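Long-range contacts in fatty acid amide hydrolase (Candida albicans, PDB 6KVR), which probably hydrolyses monocarboxylic acid amides to the carboxylate and ammonium, as a member of the amidase family: residues 79-84 and 101-106; 327-332 and 548-553; 341-346 and 376-381; 415-420 and 475-480. One frame throughout, in Å; residues are numbered along the deposited sequence.

Contact 1 (79-84 and 101-106); sequences FAITDL and VEVFKA
Ile81 and Thr82, in the last turn of helix 76-82, face Val103 and Ala106 near the start of helix 100-118; the CA atoms of Ile81 and Val103 lie 6.4 Å apart and those of Thr82 and Ala106 6.5 Å. This is apolar helix-helix packing, made close by the small methyl of Ala106. Helix 76-82 stops here, for Asp83 has already left helical angles. Ile81 makes the largest single contribution, through two branches. A chi1 of -74° puts its CG1 beside the backbone N and turns CG2 anti to it; Ile81 CG2 reaches between Val103 and Ala106, 4.1 Å from Val103 CG2 and 3.9 Å from Ala106 CB. The other branch runs on extended, and the Ile81 side chain crosses that of Glu102 at about a right angle, with Ile81 CD1 3.8 Å from Glu102 CG, where the aliphatic part of an acidic residue serves as an apolar surface. Leu89 of the intervening helix 86-94 packs on both Ile81 and Val103, so three helices share this small core. Thr82 divides its two branches by polarity: OG1 is bonded to Glu78 O one turn back and to Arg110 NH1, while the methyl CG2 rests 3.6 Å from Ala106 CB.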
loop_
_atom_site.group_PDB
_atom_site.type_symbol
_atom_site.label_atom_id
_atom_site.label_comp_id
_atom_site.label_asym_id
_atom_site.label_seq_id
_atom_site.Cartn_x
_atom_site.Cartn_y
_atom_site.Cartn_z
ATOM N N PHE A 79 31.135 25.826 -16.630
ATOM C CA PHE A 79 30.874 26.014 -15.203
ATOM C C PHE A 79 29.588 26.798 -14.991
ATOM O O PHE A 79 28.809 26.499 -14.073
ATOM C CB PHE A 79 32.041 26.734 -14.524
ATOM C CG PHE A 79 33.161 25.823 -14.099
ATOM C CD1 PHE A 79 32.930 24.774 -13.209
ATOM C CD2 PHE A 79 34.452 26.017 -14.580
ATOM C CE1 PHE A 79 33.964 23.922 -12.819
ATOM C CE2 PHE A 79 35.488 25.172 -14.197
ATOM C CZ PHE A 79 35.243 24.123 -13.312
ATOM N N ALA A 80 29.355 27.810 -15.827
ATOM C CA ALA A 80 28.155 28.623 -15.685
ATOM C C ALA A 80 26.910 27.787 -15.927
ATOM O O ALA A 80 25.902 27.937 -15.227
ATOM C CB ALA A 80 28.206 29.807 -16.650
ATOM N N ILE A 81 26.970 26.884 -16.904
ATOM C CA ILE A 81 25.834 26.015 -17.182
ATOM C C ILE A 81 25.656 24.991 -16.061
ATOM O O ILE A 81 24.580 24.899 -15.454
ATOM C CB ILE A 81 26.009 25.340 -18.553
ATOM C CG1 ILE A 81 25.744 26.358 -19.663
ATOM C CG2 ILE A 81 25.078 24.126 -18.687
ATOM C CD1 ILE A 81 26.016 25.836 -21.054
ATOM N N THR A 82 26.719 24.234 -15.747
ATOM C CA THR A 82 26.622 23.092 -14.844
ATOM C C THR A 82 26.498 23.484 -13.378
ATOM O O THR A 82 26.302 22.599 -12.544
ATOM C CB THR A 82 27.819 22.141 -15.009
ATOM O OG1 THR A 82 29.053 22.835 -14.785
ATOM C CG2 THR A 82 27.830 21.544 -16.389
ATOM N N ASP A 83 26.581 24.766 -13.029
ATOM C CA ASP A 83 26.331 25.188 -11.656
ATOM C C ASP A 83 25.056 26.019 -11.546
ATOM O O ASP A 83 24.930 26.885 -10.679
ATOM C CB ASP A 83 27.537 25.935 -11.086
ATOM C CG ASP A 83 28.699 24.993 -10.757
ATOM O OD1 ASP A 83 28.426 23.810 -10.435
ATOM O OD2 ASP A 83 29.881 25.420 -10.809
ATOM N N LEU A 84 24.098 25.750 -12.416
ATOM C CA LEU A 84 22.740 26.240 -12.260
ATOM C C LEU A 84 21.860 25.077 -11.813
ATOM O O LEU A 84 22.085 23.935 -12.220
ATOM C CB LEU A 84 22.211 26.787 -13.584
ATOM C CG LEU A 84 22.502 28.191 -14.092
ATOM C CD1 LEU A 84 21.832 28.338 -15.463
ATOM C CD2 LEU A 84 22.086 29.277 -13.108
ATOM N N VAL A 101 21.515 21.357 -26.668
ATOM C CA VAL A 101 22.803 20.791 -27.051
ATOM C C VAL A 101 23.923 21.352 -26.177
ATOM O O VAL A 101 24.732 20.603 -25.614
ATOM C CB VAL A 101 23.066 21.051 -28.541
ATOM C CG1 VAL A 101 24.522 20.743 -28.879
ATOM C CG2 VAL A 101 22.102 20.218 -29.394
ATOM N N GLU A 102 23.991 22.678 -26.049
ATOM C CA GLU A 102 25.060 23.275 -25.262
ATOM C C GLU A 102 24.955 22.873 -23.788
ATOM O O GLU A 102 25.972 22.603 -23.138
ATOM C CB GLU A 102 25.041 24.790 -25.476
ATOM C CG GLU A 102 24.367 25.617 -24.419
ATOM C CD GLU A 102 24.347 27.099 -24.784
ATOM O OE1 GLU A 102 25.438 27.716 -24.902
ATOM O OE2 GLU A 102 23.235 27.635 -24.980
ATOM N N VAL A 103 23.732 22.768 -23.258
ATOM C CA VAL A 103 23.570 22.328 -21.876
ATOM C C VAL A 103 24.025 20.881 -21.719
ATOM O O VAL A 103 24.678 20.526 -20.731
ATOM C CB VAL A 103 22.117 22.532 -21.421
ATOM C CG1 VAL A 103 21.821 21.713 -20.156
ATOM C CG2 VAL A 103 21.857 24.012 -21.178
ATOM N N PHE A 104 23.737 20.036 -22.715
ATOM C CA PHE A 104 24.159 18.640 -22.648
ATOM C C PHE A 104 25.677 18.499 -22.675
ATOM O O PHE A 104 26.248 17.706 -21.916
ATOM C CB PHE A 104 23.549 17.853 -23.801
ATOM C CG PHE A 104 24.030 16.437 -23.862
ATOM C CD1 PHE A 104 23.564 15.497 -22.956
ATOM C CD2 PHE A 104 24.980 16.058 -24.789
ATOM C CE1 PHE A 104 24.018 14.205 -23.008
ATOM C CE2 PHE A 104 25.438 14.768 -24.843
ATOM C CZ PHE A 104 24.968 13.837 -23.951
ATOM N N LYS A 105 26.344 19.234 -23.568
ATOM C CA LYS A 105 27.785 19.065 -23.751
ATOM C C LYS A 105 28.557 19.445 -22.493
ATOM O O LYS A 105 29.597 18.843 -22.191
ATOM C CB LYS A 105 28.265 19.902 -24.937
ATOM C CG LYS A 105 27.550 19.611 -26.246
ATOM C CD LYS A 105 28.338 20.121 -27.444
ATOM C CE LYS A 105 28.536 19.041 -28.486
ATOM N NZ LYS A 105 29.615 18.102 -28.057
ATOM N N ALA A 106 28.076 20.448 -21.752
ATOM C CA ALA A 106 28.738 20.798 -20.501
ATOM C C ALA A 106 28.639 19.651 -19.504
ATOM O O ALA A 106 29.656 19.171 -18.989
ATOM C CB ALA A 106 28.141 22.077 -19.923
#

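Contact 2 (327-332 and 548-553); sequences LPMPWR and KRYFDE
Glu553 lies along Trp331 so that its CG stands over the centre of the indole six-membered ring, 3.3 Å from the centroid and 7° off the ring normal, a close CH-pi contact. The two side chains slide past each other in opposite directions; the Glu553 chain bends at chi2 (95°), and the carboxylate plane ends up 22° from that of the ring. From there the carboxylate holds Arg332 at two points. Glu553 OE2 accepts the backbone N-H of Arg332 (N to OE2 2.9 Å, nearly straight) on its anti side, and Glu553 OE1 forms a salt bridge with Arg332 NH2 at 3.1 Å. Glu553 CD sits over one guanidinium face rather than end-on to it, while a water at the guanidinium edge joins NH2 to Tyr550 O, 2.7 Å from the water. Farther along, selenomethionine Met329 and Leu327 cross the Tyr550 side chain at about right angles: Met329 SE comes obliquely, 4.8 Å from the Tyr550 ring centroid, in a Met-aromatic contact, and Leu327 CD1 touches Tyr550 CE1 at 3.6 Å. Leu327, Met329 and Tyr550 also pack against the second subunit. Arg276 adds a further salt bridge to Glu553 OE2. Trp331 contacts both helix 303-317, where Met310 and Ile314 touch the indole and Glu307 OE2 accepts a hydrogen bond from its NE1, and the first turn of helix 552-565.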
loop_
_atom_site.group_PDB
_atom_site.type_symbol
_atom_site.label_atom_id
_atom_site.label_comp_id
_atom_site.label_asym_id
_atom_site.label_seq_id
_atom_site.Cartn_x
_atom_site.Cartn_y
_atom_site.Cartn_z
ATOM N N LEU A 327 0.187 5.306 -6.589
ATOM C CA LEU A 327 -0.987 5.971 -6.054
ATOM C C LEU A 327 -1.293 7.247 -6.836
ATOM O O LEU A 327 -0.383 8.022 -7.149
ATOM C CB LEU A 327 -0.788 6.323 -4.580
ATOM C CG LEU A 327 -0.587 5.208 -3.547
ATOM C CD1 LEU A 327 -0.421 5.813 -2.149
ATOM C CD2 LEU A 327 -1.742 4.216 -3.578
ATOM N N PRO A 328 -2.567 7.498 -7.162
ATOM C CA PRO A 328 -2.943 8.799 -7.740
ATOM C C PRO A 328 -3.214 9.829 -6.647
ATOM O O PRO A 328 -4.337 10.294 -6.457
ATOM C CB PRO A 328 -4.193 8.453 -8.554
ATOM C CG PRO A 328 -4.790 7.311 -7.840
ATOM C CD PRO A 328 -3.663 6.521 -7.234
HETATM N N MSE A 329 -2.176 10.160 -5.891
HETATM C CA MSE A 329 -2.304 11.198 -4.895
HETATM C C MSE A 329 -1.446 12.377 -5.342
HETATM O O MSE A 329 -0.222 12.267 -5.489
HETATM C CB MSE A 329 -1.968 10.648 -3.509
HETATM C CG MSE A 329 -0.537 10.585 -3.035
HETATM SE SE MSE A 329 -0.567 10.909 -1.094
HETATM C CE MSE A 329 -1.884 9.537 -0.545
ATOM N N PRO A 330 -2.126 13.480 -5.640
ATOM C CA PRO A 330 -1.454 14.633 -6.254
ATOM C C PRO A 330 -0.311 15.140 -5.396
ATOM O O PRO A 330 -0.359 15.081 -4.166
ATOM C CB PRO A 330 -2.569 15.683 -6.348
ATOM C CG PRO A 330 -3.862 14.871 -6.322
ATOM C CD PRO A 330 -3.573 13.683 -5.459
ATOM N N TRP A 331 0.727 15.648 -6.063
ATOM C CA TRP A 331 1.793 16.369 -5.380
ATOM C C TRP A 331 1.257 17.756 -5.032
ATOM O O TRP A 331 1.048 18.589 -5.923
ATOM C CB TRP A 331 3.037 16.440 -6.264
ATOM C CG TRP A 331 4.190 17.147 -5.624
ATOM C CD1 TRP A 331 4.561 18.448 -5.815
ATOM C CD2 TRP A 331 5.122 16.597 -4.673
ATOM N NE1 TRP A 331 5.665 18.739 -5.049
ATOM C CE2 TRP A 331 6.025 17.623 -4.336
ATOM C CE3 TRP A 331 5.269 15.342 -4.067
ATOM C CZ2 TRP A 331 7.071 17.433 -3.426
ATOM C CZ3 TRP A 331 6.306 15.153 -3.158
ATOM C CH2 TRP A 331 7.194 16.196 -2.849
ATOM N N ARG A 332 1.012 17.995 -3.743
ATOM C CA ARG A 332 0.361 19.218 -3.295
ATOM C C ARG A 332 1.308 20.419 -3.341
ATOM O O ARG A 332 2.529 20.293 -3.221
ATOM C CB ARG A 332 -0.180 19.048 -1.876
ATOM C CG ARG A 332 -1.476 18.232 -1.809
ATOM C CD ARG A 332 -1.793 17.827 -0.389
ATOM N NE ARG A 332 -0.737 17.011 0.202
ATOM C CZ ARG A 332 0.112 17.447 1.125
ATOM N NH1 ARG A 332 0.103 18.705 1.528
ATOM N NH2 ARG A 332 0.988 16.595 1.655
ATOM N N LYS A 548 5.971 12.721 8.533
ATOM C CA LYS A 548 4.920 11.717 8.599
ATOM C C LYS A 548 4.625 11.156 7.205
ATOM O O LYS A 548 4.904 11.782 6.177
ATOM C CB LYS A 548 3.644 12.304 9.216
ATOM C CG LYS A 548 3.675 12.425 10.740
ATOM C CD LYS A 548 2.669 13.455 11.247
ATOM C CE LYS A 548 2.517 14.595 10.248
ATOM N NZ LYS A 548 1.749 15.747 10.805
ATOM N N ARG A 549 4.038 9.957 7.184
ATOM C CA ARG A 549 3.829 9.232 5.931
ATOM C C ARG A 549 2.949 10.023 4.973
ATOM O O ARG A 549 1.880 10.513 5.356
ATOM C CB ARG A 549 3.189 7.866 6.212
ATOM C CG ARG A 549 4.091 6.900 6.943
ATOM C CD ARG A 549 3.462 5.515 6.980
ATOM N NE ARG A 549 3.691 4.780 5.743
ATOM C CZ ARG A 549 2.811 3.947 5.201
ATOM N NH1 ARG A 549 1.627 3.731 5.758
ATOM N NH2 ARG A 549 3.129 3.304 4.079
ATOM N N TYR A 550 3.408 10.132 3.727
ATOM C CA TYR A 550 2.739 10.818 2.618
ATOM C C TYR A 550 2.728 12.332 2.772
ATOM O O TYR A 550 2.011 13.022 2.045
ATOM C CB TYR A 550 1.321 10.276 2.389
ATOM C CG TYR A 550 1.422 8.852 1.927
ATOM C CD1 TYR A 550 1.828 8.557 0.627
ATOM C CD2 TYR A 550 1.204 7.799 2.809
ATOM C CE1 TYR A 550 1.968 7.253 0.203
ATOM C CE2 TYR A 550 1.346 6.486 2.397
ATOM C CZ TYR A 550 1.731 6.220 1.098
ATOM O OH TYR A 550 1.880 4.911 0.698
ATOM N N PHE A 551 3.532 12.866 3.685
ATOM C CA PHE A 551 3.742 14.310 3.784
ATOM C C PHE A 551 5.083 14.719 3.184
ATOM O O PHE A 551 5.760 15.612 3.702
ATOM C CB PHE A 551 3.625 14.759 5.237
ATOM C CG PHE A 551 2.201 14.770 5.758
ATOM C CD1 PHE A 551 1.531 13.575 6.023
ATOM C CD2 PHE A 551 1.526 15.972 5.975
ATOM C CE1 PHE A 551 0.216 13.575 6.504
ATOM C CE2 PHE A 551 0.209 15.978 6.464
ATOM C CZ PHE A 551 -0.446 14.778 6.727
ATOM N N ASP A 552 5.483 14.045 2.092
ATOM C CA ASP A 552 6.726 14.353 1.378
ATOM C C ASP A 552 6.841 15.832 1.024
ATOM O O ASP A 552 7.944 16.400 1.032
ATOM C CB ASP A 552 6.809 13.534 0.083
ATOM C CG ASP A 552 6.473 12.066 0.283
ATOM O OD1 ASP A 552 5.354 11.725 0.729
ATOM O OD2 ASP A 552 7.342 11.248 -0.036
ATOM N N GLU A 553 5.723 16.446 0.639
ATOM C CA GLU A 553 5.749 17.836 0.198
ATOM C C GLU A 553 6.234 18.747 1.315
ATOM O O GLU A 553 7.098 19.602 1.101
ATOM C CB GLU A 553 4.354 18.250 -0.289
ATOM C CG GLU A 553 3.903 17.497 -1.550
ATOM C CD GLU A 553 3.031 16.265 -1.239
ATOM O OE1 GLU A 553 3.244 15.595 -0.194
ATOM O OE2 GLU A 553 2.114 15.971 -2.041
HETATM O O HOH W 1 0.646 14.079 -0.080
#

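Contact 3 (341-346 and 376-381); sequences DLTVAI and KIIEFD
The Phe380 ring is approached obliquely by Ala345 CB, which lies 4.1 Å from both CG and CD2 and 3.9 Å from CB of Phe380. With CG anti to the backbone N (chi1 -180°), the ring is carried away from the 341-346 backbone, and it stacks on the ring of Phe454 in helix 434-457. The peptide groups of strands 343-346 and 376-379 form a parallel ladder, in which the strand directions diverge by 23°. Val344 is held through both its backbone polar atoms: its N-H goes to Lys376 O (N to O 2.8 Å) almost along the C=O axis, and its O receives Ile378 N at 2.9 Å from a donor tilted out of the carbonyl plane. Ile346 repeats the pattern, giving its N-H to Ile378 O (N to O 2.8 Å) and accepting Phe380 N, which comes in the carbonyl plane. At the other end the bond from Lys376 N to Leu342 O is weak.

On one face of the pair lie Thr343, Ala345, Lys376 and Ile378. Thr343 and Lys376 run side by side in the same direction, OG1 of Thr343 3.7 Å from Lys376 CD, while Thr343 CG2 meets Ile378 CD1 at 3.9 Å. The other face bears Val344, Ile346, Ile377 and Glu379; there Ile346 and Ile377 both touch Val367 of helix 357-372. Strand 343-346 also pairs with strand 462-466, leaving 376-379 as an outermost strand of the sheet within this chain. The whole is a beta-alpha-beta unit: two neighbouring parallel strands joined by a helix that packs on Ile346 and Ile377.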
loop_
_atom_site.group_PDB
_atom_site.type_symbol
_atom_site.label_atom_id
_atom_site.label_comp_id
_atom_site.label_asym_id
_atom_site.label_seq_id
_atom_site.Cartn_x
_atom_site.Cartn_y
_atom_site.Cartn_z
ATOM N N ASP A 341 8.142 28.339 12.931
ATOM C CA ASP A 341 6.893 27.590 12.944
ATOM C C ASP A 341 7.085 26.084 13.133
ATOM O O ASP A 341 6.085 25.373 13.289
ATOM C CB ASP A 341 6.122 27.840 11.641
ATOM C CG ASP A 341 5.572 29.266 11.542
ATOM O OD1 ASP A 341 5.562 29.829 10.420
ATOM O OD2 ASP A 341 5.154 29.826 12.583
ATOM N N LEU A 342 8.329 25.585 13.146
ATOM C CA LEU A 342 8.611 24.152 13.106
ATOM C C LEU A 342 8.868 23.583 14.496
ATOM O O LEU A 342 9.516 24.221 15.333
ATOM C CB LEU A 342 9.827 23.857 12.216
ATOM C CG LEU A 342 9.809 24.331 10.759
ATOM C CD1 LEU A 342 11.209 24.453 10.203
ATOM C CD2 LEU A 342 8.993 23.405 9.889
ATOM N N THR A 343 8.379 22.366 14.728
ATOM C CA THR A 343 8.761 21.561 15.885
ATOM C C THR A 343 9.580 20.374 15.382
ATOM O O THR A 343 9.111 19.609 14.534
ATOM C CB THR A 343 7.533 21.095 16.663
ATOM O OG1 THR A 343 6.780 22.240 17.087
ATOM C CG2 THR A 343 7.939 20.277 17.889
ATOM N N VAL A 344 10.808 20.235 15.874
ATOM C CA VAL A 344 11.740 19.235 15.363
ATOM C C VAL A 344 12.209 18.353 16.520
ATOM O O VAL A 344 12.783 18.851 17.492
ATOM C CB VAL A 344 12.943 19.882 14.651
ATOM C CG1 VAL A 344 13.786 18.807 13.984
ATOM C CG2 VAL A 344 12.485 20.891 13.617
ATOM N N ALA A 345 11.970 17.048 16.411
ATOM C CA ALA A 345 12.537 16.080 17.335
ATOM C C ALA A 345 13.913 15.642 16.841
ATOM O O ALA A 345 14.113 15.406 15.644
ATOM C CB ALA A 345 11.606 14.875 17.487
ATOM N N ILE A 346 14.869 15.556 17.762
ATOM C CA ILE A 346 16.267 15.314 17.426
ATOM C C ILE A 346 16.655 13.934 17.921
ATOM O O ILE A 346 16.427 13.601 19.089
ATOM C CB ILE A 346 17.198 16.381 18.033
ATOM C CG1 ILE A 346 16.635 17.785 17.788
ATOM C CG2 ILE A 346 18.617 16.260 17.447
ATOM C CD1 ILE A 346 16.578 18.170 16.316
ATOM N N LYS A 376 10.956 25.124 17.962
ATOM C CA LYS A 376 10.796 24.250 19.115
ATOM C C LYS A 376 11.487 22.922 18.821
ATOM O O LYS A 376 11.110 22.212 17.880
ATOM C CB LYS A 376 9.312 24.044 19.426
ATOM C CG LYS A 376 9.010 23.227 20.685
ATOM C CD LYS A 376 7.533 22.818 20.692
ATOM C CE LYS A 376 6.980 22.506 22.086
ATOM N NZ LYS A 376 7.584 21.303 22.732
ATOM N N ILE A 377 12.513 22.588 19.600
ATOM C CA ILE A 377 13.213 21.321 19.441
ATOM C C ILE A 377 12.877 20.433 20.632
ATOM O O ILE A 377 12.723 20.909 21.764
ATOM C CB ILE A 377 14.742 21.477 19.284
ATOM C CG1 ILE A 377 15.385 21.834 20.609
ATOM C CG2 ILE A 377 15.109 22.506 18.202
ATOM C CD1 ILE A 377 16.686 21.103 20.824
ATOM N N ILE A 378 12.723 19.143 20.359
ATOM C CA ILE A 378 12.469 18.123 21.366
ATOM C C ILE A 378 13.629 17.144 21.297
ATOM O O ILE A 378 13.961 16.660 20.208
ATOM C CB ILE A 378 11.130 17.401 21.112
ATOM C CG1 ILE A 378 9.953 18.367 21.226
ATOM C CG2 ILE A 378 10.963 16.210 22.037
ATOM C CD1 ILE A 378 8.627 17.742 20.839
ATOM N N GLU A 379 14.266 16.874 22.441
ATOM C CA GLU A 379 15.318 15.864 22.500
ATOM C C GLU A 379 14.650 14.501 22.627
ATOM O O GLU A 379 13.868 14.265 23.556
ATOM C CB GLU A 379 16.292 16.125 23.651
ATOM C CG GLU A 379 17.138 17.399 23.498
ATOM C CD GLU A 379 18.201 17.342 22.377
ATOM O OE1 GLU A 379 18.749 16.256 22.086
ATOM O OE2 GLU A 379 18.509 18.408 21.794
ATOM N N PHE A 380 14.930 13.620 21.672
ATOM C CA PHE A 380 14.099 12.454 21.389
ATOM C C PHE A 380 14.938 11.189 21.512
ATOM O O PHE A 380 15.927 11.023 20.786
ATOM C CB PHE A 380 13.504 12.578 19.984
ATOM C CG PHE A 380 12.619 11.440 19.578
ATOM C CD1 PHE A 380 11.734 10.867 20.478
ATOM C CD2 PHE A 380 12.641 10.976 18.269
ATOM C CE1 PHE A 380 10.903 9.832 20.080
ATOM C CE2 PHE A 380 11.814 9.948 17.863
ATOM C CZ PHE A 380 10.948 9.371 18.766
ATOM N N ASP A 381 14.546 10.305 22.429
ATOM C CA ASP A 381 15.188 9.010 22.607
ATOM C C ASP A 381 14.326 7.964 21.896
ATOM O O ASP A 381 13.337 7.489 22.472
ATOM C CB ASP A 381 15.334 8.689 24.100
ATOM C CG ASP A 381 16.220 7.487 24.366
ATOM O OD1 ASP A 381 16.542 6.734 23.416
ATOM O OD2 ASP A 381 16.603 7.299 25.541
#

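Contact 4 (415-420 and 475-480); sequences LTKLTK and SEEVYN
The start of helix 417-423 meets the loop between strand 462-466 and helix 482-490 in a mixed contact, polar through Lys417 and apolar through Leu418. Lys417 leaves the first turn fully extended, with CG anti to the backbone N (chi1 175°), and its ammonium group bridges two parts of the loop. Lys417 NZ donates to Glu476 O at 2.7 Å and to Tyr479 OH at 2.8 Å. The first of these bonds is tilted 23° from the carbonyl plane; in the second NZ lies near the plane of the Tyr479 ring, at its edge, and the two side chains cross at about a right angle. One lysine nitrogen thus joins a backbone carbonyl and a phenol three residues apart.

The Glu476 carboxylate turns instead to the helix start. A water accepts from Lys417 N at 3.0 Å and donates to Glu476 OE1 at 2.6 Å, and an acidic group at this end would probably be favoured by the helix dipole. Leu418 packs beside the lysine on the loop: its CD1 lies 3.7 Å from Glu476 CA and 4.0 Å from Val478 CG1, and its CD2 is 4.1 Å from Tyr479 CE1. Beyond the pair, Glu527 in helix 522-529 accepts a hydrogen bond from Tyr479 N, and Leu523 and Leu526 of the same helix touch the tyrosine. The side chain of Leu418 is about 10 Å from that of Ser233, and that of Val478 about 10 Å from Gly256, so this helix-to-loop joint lies near, but not in, the predicted substrate site with its serine-serine-lysine charge relay, characteristic of amidase signature enzymes.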
loop_
_atom_site.group_PDB
_atom_site.type_symbol
_atom_site.label_atom_id
_atom_site.label_comp_id
_atom_site.label_asym_id
_atom_site.label_seq_id
_atom_site.Cartn_x
_atom_site.Cartn_y
_atom_site.Cartn_z
ATOM N N LEU A 415 31.809 -13.964 -4.599
ATOM C CA LEU A 415 31.086 -13.141 -3.638
ATOM C C LEU A 415 31.963 -12.005 -3.114
ATOM O O LEU A 415 33.105 -12.220 -2.698
ATOM C CB LEU A 415 30.603 -14.008 -2.484
ATOM C CG LEU A 415 29.516 -15.013 -2.888
ATOM C CD1 LEU A 415 29.049 -15.794 -1.681
ATOM C CD2 LEU A 415 28.341 -14.308 -3.542
ATOM N N THR A 416 31.421 -10.794 -3.147
ATOM C CA THR A 416 32.054 -9.627 -2.544
ATOM C C THR A 416 31.978 -9.698 -1.011
ATOM O O THR A 416 31.139 -10.399 -0.432
ATOM C CB THR A 416 31.364 -8.383 -3.114
ATOM O OG1 THR A 416 31.910 -8.094 -4.418
ATOM C CG2 THR A 416 31.416 -7.191 -2.195
ATOM N N LYS A 417 32.884 -8.977 -0.347
ATOM C CA LYS A 417 32.925 -8.979 1.115
ATOM C C LYS A 417 31.602 -8.505 1.722
ATOM O O LYS A 417 31.046 -9.149 2.622
ATOM C CB LYS A 417 34.079 -8.101 1.611
ATOM C CG LYS A 417 34.116 -7.961 3.129
ATOM C CD LYS A 417 35.149 -6.954 3.599
ATOM C CE LYS A 417 34.809 -6.484 5.007
ATOM N NZ LYS A 417 35.624 -5.313 5.391
ATOM N N LEU A 418 31.095 -7.363 1.268
ATOM C CA LEU A 418 29.846 -6.890 1.863
ATOM C C LEU A 418 28.640 -7.678 1.379
ATOM O O LEU A 418 27.558 -7.521 1.950
ATOM C CB LEU A 418 29.651 -5.386 1.606
ATOM C CG LEU A 418 30.628 -4.522 2.425
ATOM C CD1 LEU A 418 30.343 -3.022 2.310
ATOM C CD2 LEU A 418 30.670 -4.970 3.910
ATOM N N THR A 419 28.807 -8.536 0.369
ATOM C CA THR A 419 27.730 -9.430 -0.051
ATOM C C THR A 419 27.581 -10.570 0.945
ATOM O O THR A 419 26.466 -10.882 1.379
ATOM C CB THR A 419 28.007 -9.967 -1.460
ATOM O OG1 THR A 419 27.650 -8.976 -2.426
ATOM C CG2 THR A 419 27.222 -11.228 -1.748
ATOM N N LYS A 420 28.703 -11.191 1.320
ATOM C CA LYS A 420 28.718 -12.129 2.437
ATOM C C LYS A 420 28.085 -11.504 3.679
ATOM O O LYS A 420 27.335 -12.160 4.409
ATOM C CB LYS A 420 30.159 -12.554 2.729
ATOM C CG LYS A 420 30.873 -13.232 1.550
ATOM C CD LYS A 420 32.325 -13.594 1.914
ATOM C CE LYS A 420 32.964 -14.515 0.884
ATOM N NZ LYS A 420 34.416 -14.772 1.169
ATOM N N SER A 475 36.028 2.012 1.662
ATOM C CA SER A 475 35.427 1.005 0.797
ATOM C C SER A 475 35.355 -0.346 1.500
ATOM O O SER A 475 36.290 -0.762 2.190
ATOM C CB SER A 475 36.211 0.894 -0.512
ATOM O OG SER A 475 36.160 2.146 -1.195
ATOM N N GLU A 476 34.198 -1.000 1.360
ATOM C CA GLU A 476 33.953 -2.349 1.867
ATOM C C GLU A 476 34.021 -2.417 3.393
ATOM O O GLU A 476 34.221 -3.497 3.964
ATOM C CB GLU A 476 34.923 -3.360 1.239
ATOM C CG GLU A 476 34.997 -3.317 -0.298
ATOM C CD GLU A 476 35.609 -4.589 -0.909
ATOM O OE1 GLU A 476 34.897 -5.613 -1.111
ATOM O OE2 GLU A 476 36.830 -4.559 -1.182
ATOM N N GLU A 477 33.812 -1.288 4.073
ATOM C CA GLU A 477 33.922 -1.216 5.533
ATOM C C GLU A 477 32.746 -0.441 6.125
ATOM O O GLU A 477 32.914 0.445 6.967
ATOM C CB GLU A 477 35.266 -0.593 5.941
ATOM C CG GLU A 477 36.440 -1.573 5.823
ATOM C CD GLU A 477 37.738 -1.037 6.408
ATOM O OE1 GLU A 477 37.880 -1.020 7.651
ATOM O OE2 GLU A 477 38.637 -0.678 5.611
ATOM N N VAL A 478 31.530 -0.763 5.688
ATOM C CA VAL A 478 30.335 -0.169 6.271
ATOM C C VAL A 478 29.326 -1.284 6.525
ATOM O O VAL A 478 28.900 -1.975 5.590
ATOM C CB VAL A 478 29.749 0.957 5.394
ATOM C CG1 VAL A 478 29.631 0.540 3.921
ATOM C CG2 VAL A 478 28.426 1.439 5.947
ATOM N N TYR A 479 28.950 -1.456 7.796
ATOM C CA TYR A 479 28.254 -2.626 8.305
ATOM C C TYR A 479 26.903 -2.325 8.936
ATOM O O TYR A 479 26.002 -3.167 8.864
ATOM C CB TYR A 479 29.122 -3.328 9.355
ATOM C CG TYR A 479 30.554 -3.569 8.908
ATOM C CD1 TYR A 479 30.879 -4.670 8.118
ATOM C CD2 TYR A 479 31.567 -2.701 9.271
ATOM C CE1 TYR A 479 32.177 -4.895 7.698
ATOM C CE2 TYR A 479 32.873 -2.909 8.862
ATOM C CZ TYR A 479 33.170 -4.007 8.081
ATOM O OH TYR A 479 34.459 -4.209 7.679
ATOM N N ASN A 480 26.738 -1.165 9.565
ATOM C CA ASN A 480 25.524 -0.830 10.295
ATOM C C ASN A 480 24.652 0.119 9.481
ATOM O O ASN A 480 25.055 1.258 9.202
ATOM C CB ASN A 480 25.864 -0.189 11.636
ATOM C CG ASN A 480 24.664 0.438 12.278
ATOM O OD1 ASN A 480 23.620 -0.196 12.398
ATOM N ND2 ASN A 480 24.783 1.696 12.657
HETATM O O HOH W 2 35.567 -8.150 -1.415
#

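In the fold
Contact 1 comes first along the chain and lies apart, joining two helices before the first sheet strand; its centre is 36 Å from that of contact 4, on the opposite side of the chain's centre. Contact 2 then pairs a loop after helix 303-317 with the start of helix 552-565, and the long span between its segments contains contacts 3 and 4 in succession. Contacts 2 and 3 are the closest pair, 23 Å between centres, with nearest atoms about 9 Å apart. Contact 3 pairs strand 376-379, outermost in the mixed sheet within this chain, with its neighbour 343-346; strand 462-466 of that sheet leads into the loop of contact 4. None touches another: they lie in separate parts of the fold, and contact 2 alone reaches the second subunit.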